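Sp1 protein (Swine acute diarrhea syndrome coronavirus, PDB 6LPA) is a coronavirus non-structural protein 1 associated with effects on host cell proliferation and with immune evasion, probably by suppressing host gene expression. Local coordinates at residues Asp51-Val56 and Ala76-Arg81. Sequence-based numbering, arbitrary orientation.
Sequences DIVIGV and ATFGAR
The ring of Phe78 reaches across to two valines, Val53 and Val56; the contact is mainly apolar, without a hydrogen bond between 51-56 and 76-81. Val56 lies nearer the base of the ring: its CG1 sits 3.4 Å from Phe78 CD2, and the two side chains cross at about a right angle. The same Phe78 CD2 also comes within 3.6 Å of the backbone Val56 O. Val53 and Phe78 point at each other from opposite directions, and Val53 CG2 lies 3.9 Å from Phe78 CZ, at the far end of the ring. Both methyl groups approach the ring obliquely. Phe78 carries CG anti to its own backbone nitrogen (chi1 -173°), which extends the ring toward the valines. A long, flat side chain suits this place because it spans the 7.3 Å between the CA atoms of Val56 and Phe78, and the beta-branched valines set compact methyls against it.

Polar bonds within 76-81 shape the backbone that carries the ring. A type I turn runs from Thr77 to Ala80, closed by Ala80 N to Thr77 O at 3.1 Å. Arg81 bonds back to two carbonyls of this turn through NH1. It meets Phe78 O, of the residue that carries the ring, on a lone pair at 3.1 Å. The same NH1 reaches Ala80 O at 2.9 Å from above the carbonyl plane. In 51-56, Gly55 has phi 103°, a shape readily taken by glycine, which lacks a beta carbon to crowd the preceding carbonyl oxygen.

The contact joins the turn after strand 71-77 to the short strand 53-54, parallel to strand 16-17, and the loop after it. Strand 85-91 supplies Trp88, edge-to-face with Phe78, and Ile90, which touches both Phe78 and Val56; Val62 of strand 61-66 also packs on Val56.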
loop_
_atom_site.group_PDB
_atom_site.type_symbol
_atom_site.label_atom_id
_atom_site.label_comp_id
_atom_site.label_asym_id
_atom_site.label_seq_id
_atom_site.Cartn_x
_atom_site.Cartn_y
_atom_site.Cartn_z
ATOM N N ASP A 51 10.767 -4.355 14.842
ATOM C CA ASP A 51 10.511 -4.454 16.268
ATOM C C ASP A 51 11.245 -3.360 17.057
ATOM O O ASP A 51 10.979 -3.216 18.251
ATOM C CB ASP A 51 10.855 -5.880 16.756
ATOM C CG ASP A 51 9.993 -6.985 16.059
ATOM O OD1 ASP A 51 8.917 -6.678 15.485
ATOM O OD2 ASP A 51 10.392 -8.176 16.079
ATOM N N ILE A 52 12.120 -2.569 16.408
ATOM C CA ILE A 52 12.668 -1.348 17.014
ATOM C C ILE A 52 11.611 -0.292 17.177
ATOM O O ILE A 52 11.729 0.582 18.042
ATOM C CB ILE A 52 13.764 -0.686 16.167
ATOM C CG1 ILE A 52 14.905 -1.599 15.877
ATOM C CG2 ILE A 52 14.274 0.549 16.881
ATOM C CD1 ILE A 52 15.564 -1.866 16.942
ATOM N N VAL A 53 10.646 -0.267 16.277
ATOM C CA VAL A 53 9.726 0.855 16.156
ATOM C C VAL A 53 8.656 0.756 17.234
ATOM O O VAL A 53 7.995 -0.277 17.378
ATOM C CB VAL A 53 9.094 0.870 14.754
ATOM C CG1 VAL A 53 8.254 2.105 14.567
ATOM C CG2 VAL A 53 10.184 0.749 13.705
ATOM N N ILE A 54 8.465 1.841 17.977
ATOM C CA ILE A 54 7.331 1.992 18.872
ATOM C C ILE A 54 6.534 3.184 18.367
ATOM O O ILE A 54 7.115 4.152 17.861
ATOM C CB ILE A 54 7.769 2.162 20.346
ATOM C CG1 ILE A 54 8.486 3.489 20.565
ATOM C CG2 ILE A 54 8.695 1.029 20.740
ATOM C CD1 ILE A 54 9.221 3.583 21.887
ATOM N N GLY A 55 5.205 3.064 18.412
ATOM C CA GLY A 55 4.294 4.111 17.987
ATOM C C GLY A 55 3.637 3.911 16.637
ATOM O O GLY A 55 2.843 4.767 16.220
ATOM N N VAL A 56 3.951 2.838 15.917
ATOM C CA VAL A 56 3.423 2.633 14.566
ATOM C C VAL A 56 2.690 1.296 14.516
ATOM O O VAL A 56 3.304 0.233 14.696
ATOM C CB VAL A 56 4.530 2.697 13.498
ATOM C CG1 VAL A 56 3.910 2.645 12.117
ATOM C CG2 VAL A 56 5.350 3.988 13.656
ATOM N N ALA A 76 2.214 2.721 1.959
ATOM C CA ALA A 76 1.732 1.387 2.305
ATOM C C ALA A 76 1.606 1.297 3.820
ATOM O O ALA A 76 2.231 2.071 4.557
ATOM C CB ALA A 76 2.670 0.291 1.768
ATOM N N THR A 77 0.775 0.362 4.290
ATOM C CA THR A 77 0.700 0.135 5.727
ATOM C C THR A 77 2.011 -0.456 6.221
ATOM O O THR A 77 2.685 -1.200 5.503
ATOM C CB THR A 77 -0.452 -0.815 6.106
ATOM O OG1 THR A 77 -0.278 -2.085 5.453
ATOM C CG2 THR A 77 -1.826 -0.199 5.733
ATOM N N PHE A 78 2.343 -0.143 7.482
ATOM C CA PHE A 78 3.561 -0.657 8.100
ATOM C C PHE A 78 3.553 -2.182 8.130
ATOM O O PHE A 78 4.610 -2.819 8.005
ATOM C CB PHE A 78 3.690 -0.054 9.511
ATOM C CG PHE A 78 4.993 -0.352 10.222
ATOM C CD1 PHE A 78 6.212 -0.402 9.536
ATOM C CD2 PHE A 78 5.000 -0.548 11.604
ATOM C CE1 PHE A 78 7.417 -0.683 10.230
ATOM C CE2 PHE A 78 6.174 -0.818 12.289
ATOM C CZ PHE A 78 7.394 -0.880 11.605
ATOM N N GLY A 79 2.361 -2.784 8.249
ATOM C CA GLY A 79 2.213 -4.227 8.303
ATOM C C GLY A 79 2.208 -4.943 6.959
ATOM O O GLY A 79 2.349 -6.167 6.930
ATOM N N ALA A 80 2.070 -4.224 5.849
ATOM C CA ALA A 80 2.075 -4.901 4.555
ATOM C C ALA A 80 3.417 -5.586 4.294
ATOM O O ALA A 80 4.481 -5.106 4.702
ATOM C CB ALA A 80 1.768 -3.920 3.423
ATOM N N ARG A 81 3.358 -6.716 3.591
ATOM C CA ARG A 81 4.523 -7.566 3.345
ATOM C C ARG A 81 4.585 -8.011 1.885
ATOM O O ARG A 81 4.338 -9.181 1.567
ATOM C CB ARG A 81 4.506 -8.785 4.271
ATOM C CG ARG A 81 4.678 -8.468 5.746
ATOM C CD ARG A 81 6.122 -8.109 6.057
ATOM N NE ARG A 81 6.314 -7.806 7.473
ATOM C CZ ARG A 81 5.982 -6.655 8.043
ATOM N NH1 ARG A 81 5.442 -5.675 7.325
ATOM N NH2 ARG A 81 6.194 -6.477 9.336
#